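Local coordinates for protein putative adenosine kinase (Schistosoma mansoni, PDB 3VAS) that probably phosphorylates adenosine to AMP with ATP as phosphate donor, as an adenosine kinase of the ribokinase (pfkB) family, and is captured here with adenosine bound, at residues A[51-56]-A[147-152]; A[34-39]-A[141-146]; A[43-48]-A[67-72]. All coordinates share one frame; numbering follows the deposited sequence.

Contact 1: residues A[51-56]-A[147-152]. With ADN (adenosine), chain C.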
loop_
_atom_site.group_PDB
_atom_site.type_symbol
_atom_site.label_atom_id
_atom_site.label_comp_id
_atom_site.label_asym_id
_atom_site.label_seq_id
_atom_site.Cartn_x
_atom_site.Cartn_y
_atom_site.Cartn_z
ATOM N N LEU A 51 7.701 19.655 5.786
ATOM C CA LEU A 51 7.626 18.342 5.148
ATOM C C LEU A 51 9.002 17.693 5.036
ATOM O O LEU A 51 10.017 18.383 4.931
ATOM C CB LEU A 51 6.988 18.459 3.764
ATOM C CG LEU A 51 5.610 19.124 3.746
ATOM C CD1 LEU A 51 5.063 19.189 2.333
ATOM C CD2 LEU A 51 4.645 18.390 4.667
ATOM N N LYS A 52 9.023 16.366 5.045
ATOM C CA LYS A 52 10.271 15.613 5.068
ATOM C C LYS A 52 10.419 14.710 3.846
ATOM O O LYS A 52 9.428 14.337 3.213
ATOM C CB LYS A 52 10.352 14.781 6.351
ATOM C CG LYS A 52 10.285 15.611 7.624
ATOM C CD LYS A 52 9.615 14.849 8.762
ATOM C CE LYS A 52 10.390 13.594 9.140
ATOM N NZ LYS A 52 9.748 12.854 10.267
ATOM N N LYS A 53 11.664 14.365 3.529
ATOM C CA LYS A 53 11.994 13.497 2.400
ATOM C C LYS A 53 11.285 12.145 2.465
ATOM O O LYS A 53 11.238 11.511 3.521
ATOM C CB LYS A 53 13.511 13.265 2.349
ATOM C CG LYS A 53 13.988 12.476 1.135
ATOM C CD LYS A 53 14.185 13.383 -0.074
ATOM C CE LYS A 53 14.323 12.589 -1.371
ATOM N NZ LYS A 53 13.010 12.056 -1.844
ATOM N N ASP A 54 10.740 11.717 1.330
ATOM C CA ASP A 54 10.131 10.392 1.189
ATOM C C ASP A 54 9.094 10.076 2.259
ATOM O O ASP A 54 8.886 8.916 2.605
ATOM C CB ASP A 54 11.206 9.300 1.186
ATOM C CG ASP A 54 12.076 9.339 -0.055
ATOM O OD1 ASP A 54 13.290 9.058 0.056
ATOM O OD2 ASP A 54 11.543 9.649 -1.141
ATOM N N ASN A 55 8.446 11.108 2.782
ATOM C CA ASN A 55 7.512 10.918 3.879
ATOM C C ASN A 55 6.074 11.222 3.473
ATOM O O ASN A 55 5.816 11.793 2.414
ATOM C CB ASN A 55 7.920 11.785 5.076
ATOM C CG ASN A 55 7.340 11.282 6.383
ATOM O OD1 ASN A 55 7.067 10.089 6.535
ATOM N ND2 ASN A 55 7.142 12.192 7.335
ATOM N N ILE A 56 5.139 10.821 4.322
ATOM C CA ILE A 56 3.743 11.177 4.140
ATOM C C ILE A 56 3.161 11.605 5.487
ATOM O O ILE A 56 3.419 10.978 6.513
ATOM C CB ILE A 56 2.932 10.015 3.490
ATOM C CG1 ILE A 56 1.483 10.438 3.211
ATOM C CG2 ILE A 56 3.008 8.750 4.335
ATOM C CD1 ILE A 56 0.486 10.117 4.323
ATOM N N GLU A 147 13.832 18.077 -7.148
ATOM C CA GLU A 147 15.111 17.393 -7.262
ATOM C C GLU A 147 15.675 17.099 -5.875
ATOM O O GLU A 147 16.363 16.100 -5.673
ATOM C CB GLU A 147 16.091 18.233 -8.081
ATOM C CG GLU A 147 17.413 17.544 -8.362
ATOM C CD GLU A 147 18.311 18.369 -9.258
ATOM O OE1 GLU A 147 17.900 18.663 -10.402
ATOM O OE2 GLU A 147 19.423 18.733 -8.819
ATOM N N LYS A 148 15.360 17.970 -4.921
ATOM C CA LYS A 148 15.836 17.829 -3.547
ATOM C C LYS A 148 15.018 16.810 -2.753
ATOM O O LYS A 148 15.579 15.940 -2.085
ATOM C CB LYS A 148 15.790 19.183 -2.833
ATOM C CG LYS A 148 16.987 19.478 -1.939
ATOM C CD LYS A 148 17.945 20.443 -2.619
ATOM C CE LYS A 148 17.239 21.736 -3.003
ATOM N NZ LYS A 148 18.086 22.623 -3.850
ATOM N N LEU A 149 13.694 16.929 -2.822
ATOM C CA LEU A 149 12.800 16.133 -1.979
ATOM C C LEU A 149 11.541 15.666 -2.705
ATOM O O LEU A 149 11.111 16.272 -3.687
ATOM C CB LEU A 149 12.362 16.949 -0.755
ATOM C CG LEU A 149 13.402 17.524 0.207
ATOM C CD1 LEU A 149 13.090 18.980 0.501
ATOM C CD2 LEU A 149 13.430 16.723 1.492
ATOM N N ARG A 150 10.955 14.582 -2.205
ATOM C CA ARG A 150 9.587 14.221 -2.555
ATOM C C ARG A 150 8.812 13.979 -1.257
ATOM O O ARG A 150 9.341 13.405 -0.301
ATOM C CB ARG A 150 9.530 13.011 -3.499
ATOM C CG ARG A 150 9.632 11.654 -2.824
ATOM C CD ARG A 150 8.542 10.710 -3.320
ATOM N NE ARG A 150 8.576 9.414 -2.640
ATOM C CZ ARG A 150 7.981 9.161 -1.477
ATOM N NH1 ARG A 150 7.303 10.116 -0.849
ATOM N NH2 ARG A 150 8.066 7.952 -0.937
ATOM N N SER A 151 7.569 14.445 -1.216
ATOM C CA SER A 151 6.811 14.436 0.024
ATOM C C SER A 151 5.313 14.466 -0.253
ATOM O O SER A 151 4.858 15.103 -1.207
ATOM C CB SER A 151 7.223 15.634 0.889
ATOM O OG SER A 151 6.916 15.422 2.257
ATOM N N MET A 152 4.549 13.781 0.590
ATOM C CA MET A 152 3.103 13.692 0.415
ATOM C C MET A 152 2.318 14.264 1.591
ATOM O O MET A 152 2.654 14.025 2.751
ATOM C CB MET A 152 2.681 12.240 0.184
ATOM C CG MET A 152 3.078 11.700 -1.178
ATOM S SD MET A 152 2.602 9.978 -1.387
ATOM C CE MET A 152 3.612 9.186 -0.139
HETATM O "O5'" ADN C . 2.788 4.756 -2.165
HETATM C "C5'" ADN C . 2.396 5.968 -2.808
HETATM C "C4'" ADN C . 0.897 6.145 -2.775
HETATM O "O4'" ADN C . 0.453 6.270 -1.415
HETATM C "C3'" ADN C . 0.341 7.374 -3.505
HETATM O "O3'" ADN C . -0.313 6.961 -4.706
HETATM C "C2'" ADN C . -0.706 7.956 -2.528
HETATM O "O2'" ADN C . -1.969 8.208 -3.102
HETATM C "C1'" ADN C . -0.800 6.885 -1.439
HETATM N N9 ADN C . -1.118 7.400 -0.107
HETATM C C8 ADN C . -0.589 8.453 0.485
HETATM N N7 ADN C . -1.244 8.598 1.796
HETATM C C5 ADN C . -2.205 7.552 1.928
HETATM C C6 ADN C . -3.093 7.223 2.947
HETATM N N6 ADN C . -3.139 8.020 4.144
HETATM N N1 ADN C . -3.937 6.129 2.800
HETATM C C2 ADN C . -3.897 5.366 1.660
HETATM N N3 ADN C . -3.021 5.687 0.657
HETATM C C4 ADN C . -2.168 6.810 0.813
#
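I56 and M152 pair in parallel at the start of strands 55-58 and 150-157, in the small lid domain that ribokinase-family enzymes fold over their substrate. The entry to this pairing is a type II beta turn, K52 to N55, and three bonds hold it against the neighbouring strand. The turn amide D54 N reaches R150 O at 2.7 Å, with a bent N-H...O angle of 132°; M152 N binds N55 O more directly at 3.0 Å. The third comes from a side chain: S151 OG, turned anti to its backbone N (chi1 -158°), donates to K52 O over 2.9 Å and brushes L51 CB.

On the outer side, charge takes over. D54 OD2 sits over one face of the R150 guanidinium, 3.3 Å from NE, where no N-H points at it, so the attraction is of charges alone. The same oxygen receives K53 NZ from above the carboxylate plane. K53 arrives there through a chain bent at chi2 and chi4, which lays its CD along the backbone of K148 and L149, while its CB meets L149 CD2. Burial leaves R150 NH1 without a partner in the model.

At the inner end the side chains turn apolar and reach the ligand. CG1 of I56 packs on M152 CB at 3.7 Å; M152 brings CE back against I56 CB. Beyond them the I56 methyl CD1 touches the adenine, 3.4 Å from N7 of adenosine.

Contact 2: residues A[34-39]-A[141-146]. With ADN (adenosine), chain C.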
loop_
_atom_site.group_PDB
_atom_site.type_symbol
_atom_site.label_atom_id
_atom_site.label_comp_id
_atom_site.label_asym_id
_atom_site.label_seq_id
_atom_site.Cartn_x
_atom_site.Cartn_y
_atom_site.Cartn_z
ATOM N N LEU A 34 -7.753 7.339 -3.400
ATOM C CA LEU A 34 -7.384 8.749 -3.350
ATOM C C LEU A 34 -6.933 9.261 -4.708
ATOM O O LEU A 34 -6.422 8.507 -5.538
ATOM C CB LEU A 34 -6.261 8.964 -2.330
ATOM C CG LEU A 34 -6.477 8.457 -0.901
ATOM C CD1 LEU A 34 -5.160 8.466 -0.126
ATOM C CD2 LEU A 34 -7.534 9.295 -0.182
ATOM N N LEU A 35 -7.121 10.555 -4.935
ATOM C CA LEU A 35 -6.587 11.179 -6.133
ATOM C C LEU A 35 -5.219 11.774 -5.818
ATOM O O LEU A 35 -5.084 12.582 -4.898
ATOM C CB LEU A 35 -7.533 12.265 -6.640
ATOM C CG LEU A 35 -7.101 12.947 -7.939
ATOM C CD1 LEU A 35 -7.326 12.024 -9.126
ATOM C CD2 LEU A 35 -7.826 14.265 -8.129
ATOM N N ASP A 36 -4.201 11.360 -6.566
ATOM C CA ASP A 36 -2.878 11.969 -6.450
ATOM C C ASP A 36 -2.802 13.257 -7.263
ATOM O O ASP A 36 -3.191 13.298 -8.430
ATOM C CB ASP A 36 -1.778 11.003 -6.900
ATOM C CG ASP A 36 -1.548 9.870 -5.907
ATOM O OD1 ASP A 36 -2.132 9.916 -4.800
ATOM O OD2 ASP A 36 -0.770 8.941 -6.231
ATOM N N ILE A 37 -2.305 14.314 -6.633
ATOM C CA ILE A 37 -2.083 15.568 -7.331
ATOM C C ILE A 37 -0.586 15.866 -7.332
ATOM O O ILE A 37 -0.038 16.357 -6.349
ATOM C CB ILE A 37 -2.872 16.715 -6.689
ATOM C CG1 ILE A 37 -4.338 16.305 -6.515
ATOM C CG2 ILE A 37 -2.743 17.990 -7.521
ATOM C CD1 ILE A 37 -5.217 17.407 -5.951
ATOM N N ILE A 38 0.065 15.554 -8.449
ATOM C CA ILE A 38 1.516 15.600 -8.539
ATOM C C ILE A 38 2.002 16.923 -9.111
ATOM O O ILE A 38 1.641 17.305 -10.226
ATOM C CB ILE A 38 2.045 14.439 -9.399
ATOM C CG1 ILE A 38 1.438 13.117 -8.914
ATOM C CG2 ILE A 38 3.568 14.396 -9.369
ATOM C CD1 ILE A 38 1.757 11.937 -9.801
ATOM N N VAL A 39 2.833 17.614 -8.339
ATOM C CA VAL A 39 3.273 18.956 -8.695
ATOM C C VAL A 39 4.777 19.107 -8.502
ATOM O O VAL A 39 5.344 18.557 -7.558
ATOM C CB VAL A 39 2.521 20.026 -7.852
ATOM C CG1 VAL A 39 2.464 19.624 -6.382
ATOM C CG2 VAL A 39 3.148 21.405 -8.011
ATOM N N VAL A 141 -4.223 13.398 -2.393
ATOM C CA VAL A 141 -2.856 13.465 -1.895
ATOM C C VAL A 141 -2.087 14.535 -2.657
ATOM O O VAL A 141 -2.014 14.506 -3.882
ATOM C CB VAL A 141 -2.117 12.119 -2.059
ATOM C CG1 VAL A 141 -0.722 12.200 -1.439
ATOM C CG2 VAL A 141 -2.916 10.982 -1.430
ATOM N N ALA A 142 -1.529 15.500 -1.938
ATOM C CA ALA A 142 -0.632 16.442 -2.578
ATOM C C ALA A 142 0.724 15.765 -2.641
ATOM O O ALA A 142 1.327 15.484 -1.605
ATOM C CB ALA A 142 -0.553 17.738 -1.794
ATOM N N VAL A 143 1.187 15.471 -3.854
ATOM C CA VAL A 143 2.492 14.841 -4.029
ATOM C C VAL A 143 3.484 15.882 -4.532
ATOM O O VAL A 143 3.453 16.276 -5.697
ATOM C CB VAL A 143 2.428 13.643 -4.991
ATOM C CG1 VAL A 143 3.770 12.916 -5.038
ATOM C CG2 VAL A 143 1.319 12.688 -4.567
ATOM N N LEU A 144 4.354 16.333 -3.637
ATOM C CA LEU A 144 5.268 17.428 -3.940
ATOM C C LEU A 144 6.606 16.908 -4.454
ATOM O O LEU A 144 7.371 16.293 -3.714
ATOM C CB LEU A 144 5.472 18.300 -2.702
ATOM C CG LEU A 144 4.495 19.465 -2.514
ATOM C CD1 LEU A 144 3.041 19.010 -2.531
ATOM C CD2 LEU A 144 4.810 20.210 -1.228
ATOM N N VAL A 145 6.884 17.152 -5.730
ATOM C CA VAL A 145 8.099 16.629 -6.340
ATOM C C VAL A 145 9.143 17.718 -6.580
ATOM O O VAL A 145 8.831 18.793 -7.100
ATOM C CB VAL A 145 7.794 15.891 -7.666
ATOM C CG1 VAL A 145 9.085 15.454 -8.348
ATOM C CG2 VAL A 145 6.887 14.691 -7.410
ATOM N N SER A 146 10.379 17.440 -6.183
ATOM C CA SER A 146 11.500 18.300 -6.534
ATOM C C SER A 146 12.773 17.471 -6.629
ATOM O O SER A 146 12.795 16.300 -6.247
ATOM C CB SER A 146 11.664 19.434 -5.518
ATOM O OG SER A 146 11.944 18.930 -4.226
HETATM O "O5'" ADN C . 2.788 4.756 -2.165
HETATM C "C5'" ADN C . 2.396 5.968 -2.808
HETATM C "C4'" ADN C . 0.897 6.145 -2.775
HETATM O "O4'" ADN C . 0.453 6.270 -1.415
HETATM C "C3'" ADN C . 0.341 7.374 -3.505
HETATM O "O3'" ADN C . -0.313 6.961 -4.706
HETATM C "C2'" ADN C . -0.706 7.956 -2.528
HETATM O "O2'" ADN C . -1.969 8.208 -3.102
HETATM C "C1'" ADN C . -0.800 6.885 -1.439
HETATM N N9 ADN C . -1.118 7.400 -0.107
HETATM C C8 ADN C . -0.589 8.453 0.485
HETATM N N7 ADN C . -1.244 8.598 1.796
HETATM C C5 ADN C . -2.205 7.552 1.928
HETATM C C6 ADN C . -3.093 7.223 2.947
HETATM N N6 ADN C . -3.139 8.020 4.144
HETATM N N1 ADN C . -3.937 6.129 2.800
HETATM C C2 ADN C . -3.897 5.366 1.660
HETATM N N3 ADN C . -3.021 5.687 0.657
HETATM C C4 ADN C . -2.168 6.810 0.813
#
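D36 and V141 are a parallel bridge pair in the lid of the ribokinase fold, where two strands run beneath the ribose of adenosine; with L34 they line the adenosine pocket. The carboxylate of D36 takes both sugar hydroxyls, one to each oxygen: O2' donates to OD1 over 2.4 Å, a very short value whose exact length is doubtful, and O3' donates to OD2 at 2.5 Å. CG of D36 stands anti to the carbonyl carbon (chi1 -72°), which presents the carboxylate to the sugar and leaves OD1 against V141 CB. V141 closes in from the partner strand, its CG2 being 3.4 Å from the ligand's O2'. The same methyl packs on L34 CD1, and that leucine branch in turn rests on the base at C4 and N3.

What positions these groups is the backbone behind them. Five N-H...O bonds join 34-39 to 141-145 in parallel register, pairing D36 with V141, I37 with A142, I38 with V143 and V39 with L144. Two of them flank the D36-V141 pair, V141 N to L35 O and I37 N to V141 O, both 2.8 Å. Further along, I38 and V143 lie side by side on the same face as D36, and I38 CG2 reaches V145 CG2 at 3.9 Å. The reverse face carries I37, V39 and L144; V39 CG1 lies beside L144 CD1, and I70 of helix 65-70 covers I37 and V39. On its other side strand 27-40 pairs antiparallel with strand 77-81.

With one hydroxyl on each oxygen, the carboxylate is suited to a vicinal cis-diol, which probably favours ribose.

Contact 3: residues A[43-48]-A[67-72]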
loop_
_atom_site.group_PDB
_atom_site.type_symbol
_atom_site.label_atom_id
_atom_site.label_comp_id
_atom_site.label_asym_id
_atom_site.label_seq_id
_atom_site.Cartn_x
_atom_site.Cartn_y
_atom_site.Cartn_z
ATOM N N ASP A 43 11.093 25.034 -3.418
ATOM C CA ASP A 43 11.817 24.633 -2.218
ATOM C C ASP A 43 11.212 25.180 -0.927
ATOM O O ASP A 43 11.336 24.554 0.128
ATOM C CB ASP A 43 13.290 25.033 -2.327
ATOM C CG ASP A 43 13.937 24.523 -3.603
ATOM O OD1 ASP A 43 14.232 23.311 -3.676
ATOM O OD2 ASP A 43 14.150 25.334 -4.531
ATOM N N PHE A 44 10.557 26.337 -1.004
ATOM C CA PHE A 44 9.974 26.938 0.198
ATOM C C PHE A 44 8.854 26.083 0.780
ATOM O O PHE A 44 8.627 26.092 1.989
ATOM C CB PHE A 44 9.502 28.384 -0.046
ATOM C CG PHE A 44 8.248 28.506 -0.889
ATOM C CD1 PHE A 44 6.990 28.317 -0.331
ATOM C CD2 PHE A 44 8.331 28.858 -2.229
ATOM C CE1 PHE A 44 5.842 28.442 -1.102
ATOM C CE2 PHE A 44 7.186 28.990 -3.004
ATOM C CZ PHE A 44 5.940 28.780 -2.440
ATOM N N MET A 45 8.170 25.344 -0.092
ATOM C CA MET A 45 7.012 24.539 0.294
ATOM C C MET A 45 7.332 23.540 1.400
ATOM O O MET A 45 6.512 23.309 2.290
ATOM C CB MET A 45 6.448 23.795 -0.920
ATOM C CG MET A 45 5.873 24.697 -1.997
ATOM S SD MET A 45 4.252 25.341 -1.556
ATOM C CE MET A 45 3.317 23.825 -1.442
ATOM N N TYR A 46 8.523 22.955 1.342
ATOM C CA TYR A 46 8.922 21.937 2.313
ATOM C C TYR A 46 9.194 22.546 3.683
ATOM O O TYR A 46 8.905 21.928 4.707
ATOM C CB TYR A 46 10.128 21.138 1.797
ATOM C CG TYR A 46 9.846 20.492 0.464
ATOM C CD1 TYR A 46 9.278 19.224 0.389
ATOM C CD2 TYR A 46 10.108 21.165 -0.726
ATOM C CE1 TYR A 46 8.997 18.636 -0.836
ATOM C CE2 TYR A 46 9.831 20.584 -1.953
ATOM C CZ TYR A 46 9.277 19.322 -2.000
ATOM O OH TYR A 46 8.997 18.748 -3.217
ATOM N N ARG A 47 9.735 23.762 3.700
ATOM C CA ARG A 47 9.950 24.483 4.953
ATOM C C ARG A 47 8.622 25.016 5.488
ATOM O O ARG A 47 8.300 24.855 6.667
ATOM C CB ARG A 47 10.943 25.637 4.761
ATOM C CG ARG A 47 12.213 25.261 3.998
ATOM C CD ARG A 47 13.281 26.351 4.094
ATOM N NE ARG A 47 12.776 27.673 3.721
ATOM C CZ ARG A 47 12.877 28.208 2.506
ATOM N NH1 ARG A 47 13.469 27.536 1.524
ATOM N NH2 ARG A 47 12.383 29.419 2.273
ATOM N N LYS A 48 7.855 25.643 4.601
ATOM C CA LYS A 48 6.556 26.213 4.936
ATOM C C LYS A 48 5.625 25.209 5.620
ATOM O O LYS A 48 4.962 25.538 6.605
ATOM C CB LYS A 48 5.900 26.775 3.673
ATOM C CG LYS A 48 4.519 27.383 3.876
ATOM C CD LYS A 48 4.072 28.102 2.609
ATOM C CE LYS A 48 2.682 28.685 2.748
ATOM N NZ LYS A 48 2.311 29.467 1.540
ATOM N N TYR A 67 -3.437 22.696 -0.720
ATOM C CA TYR A 67 -4.250 22.254 -1.851
ATOM C C TYR A 67 -4.647 23.408 -2.770
ATOM O O TYR A 67 -4.603 23.276 -3.991
ATOM C CB TYR A 67 -5.466 21.457 -1.366
ATOM C CG TYR A 67 -5.053 20.279 -0.516
ATOM C CD1 TYR A 67 -4.476 19.150 -1.092
ATOM C CD2 TYR A 67 -5.207 20.304 0.859
ATOM C CE1 TYR A 67 -4.079 18.074 -0.318
ATOM C CE2 TYR A 67 -4.811 19.235 1.643
ATOM C CZ TYR A 67 -4.248 18.127 1.052
ATOM O OH TYR A 67 -3.857 17.068 1.837
ATOM N N ASP A 68 -5.019 24.541 -2.185
ATOM C CA ASP A 68 -5.280 25.740 -2.973
ATOM C C ASP A 68 -3.980 26.252 -3.574
ATOM O O ASP A 68 -3.959 26.753 -4.699
ATOM C CB ASP A 68 -5.915 26.833 -2.113
ATOM C CG ASP A 68 -7.364 26.542 -1.768
ATOM O OD1 ASP A 68 -8.064 25.928 -2.602
ATOM O OD2 ASP A 68 -7.803 26.933 -0.663
ATOM N N GLU A 69 -2.895 26.110 -2.820
ATOM C CA GLU A 69 -1.601 26.635 -3.235
ATOM C C GLU A 69 -1.029 25.924 -4.465
ATOM O O GLU A 69 -0.620 26.577 -5.425
ATOM C CB GLU A 69 -0.599 26.598 -2.079
ATOM C CG GLU A 69 0.697 27.333 -2.380
ATOM C CD GLU A 69 1.502 27.655 -1.132
ATOM O OE1 GLU A 69 1.260 27.025 -0.079
ATOM O OE2 GLU A 69 2.376 28.544 -1.205
ATOM N N ILE A 70 -1.000 24.595 -4.443
ATOM C CA ILE A 70 -0.454 23.848 -5.578
ATOM C C ILE A 70 -1.371 23.927 -6.796
ATOM O O ILE A 70 -0.953 23.647 -7.916
ATOM C CB ILE A 70 -0.194 22.370 -5.240
ATOM C CG1 ILE A 70 -1.513 21.641 -4.984
ATOM C CG2 ILE A 70 0.748 22.247 -4.055
ATOM C CD1 ILE A 70 -1.338 20.177 -4.669
ATOM N N GLN A 71 -2.621 24.319 -6.574
ATOM C CA GLN A 71 -3.587 24.443 -7.658
ATOM C C GLN A 71 -3.296 25.681 -8.507
ATOM O O GLN A 71 -3.895 25.882 -9.564
ATOM C CB GLN A 71 -5.012 24.491 -7.101
ATOM C CG GLN A 71 -6.069 23.955 -8.051
ATOM C CD GLN A 71 -5.810 22.512 -8.458
ATOM O OE1 GLN A 71 -5.876 22.170 -9.640
ATOM N NE2 GLN A 71 -5.521 21.658 -7.479
ATOM N N LYS A 72 -2.366 26.505 -8.036
ATOM C CA LYS A 72 -1.947 27.690 -8.770
ATOM C C LYS A 72 -0.748 27.359 -9.651
ATOM O O LYS A 72 -0.319 28.166 -10.474
ATOM C CB LYS A 72 -1.606 28.820 -7.797
ATOM C CG LYS A 72 -2.794 29.275 -6.973
ATOM C CD LYS A 72 -2.388 30.230 -5.871
ATOM C CE LYS A 72 -3.616 30.794 -5.179
ATOM N NZ LYS A 72 -4.461 31.576 -6.128
#
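E69 OE2 is approached by K48 and F44 together, a compact case of one carboxylate linking two helices. K48 NZ binds it at 2.9 Å from the syn side, 28° out of the carboxylate plane, and makes a second, weak bond to OE1 at 3.1 Å, so the ammonium straddles both oxygens of the salt bridge. OE1 is also hydrogen-bonded to the hydroxyl of Y49, just past the first helix. Thus the carboxylate has polar partners at both oxygens, which would limit its rotation.

The two charged chains come from opposite directions. K48 is extended throughout, with CG anti to the backbone N (chi1 179°), and E69 reaches out to meet it; the helix backbones can therefore remain well apart, M45 CA and I70 CA being 9.5 Å from each other. F44 contributes the edge of its ring: CE1 lies 3.5 Å from E69 OE2, with the oxygen near the ring plane, where the positive rim of an aromatic ring would favour a carboxylate. Ring and carboxylate planes are inclined by 40°.

M45 packs alongside the E69 carboxylate. Bent at chi2 and chi3, it slides past E69 in the opposite direction, placing SD 3.6 Å from E69 CD. CG of M45 covers part of one face of the F44 ring, and M45 CE lies 4.0 Å from I70 CG2, the M45 and I70 side chains crossing at about a right angle.

Both helices lie against strand 138-145 of the lid: M45 rests on L144, while I70 sits on A142 and also reaches I37 and V39 of strand 27-40.

Adenosine is touched directly by contacts 1 and 2, whose centres lie 11 Å apart: I56 meets the base, while D36 holds the sugar. They are joined through neighbouring strands 138-145 and 150-157, where S151 O and L144 N are 2.8 Å apart, a probable hydrogen bond. M152 CB also packs on V141 CG1 at 3.8 Å. Contact 3 lies farther out, with the I70 side chain about 12 Å from the ligand. Y46 of its first helix ties it to both others: Y46 O makes a probable hydrogen bond to L51 N at 2.8 Å, and Y46 OH a weak one to L144 O at 3.0 Å. The three contacts thus run from the pocket to the outer helices.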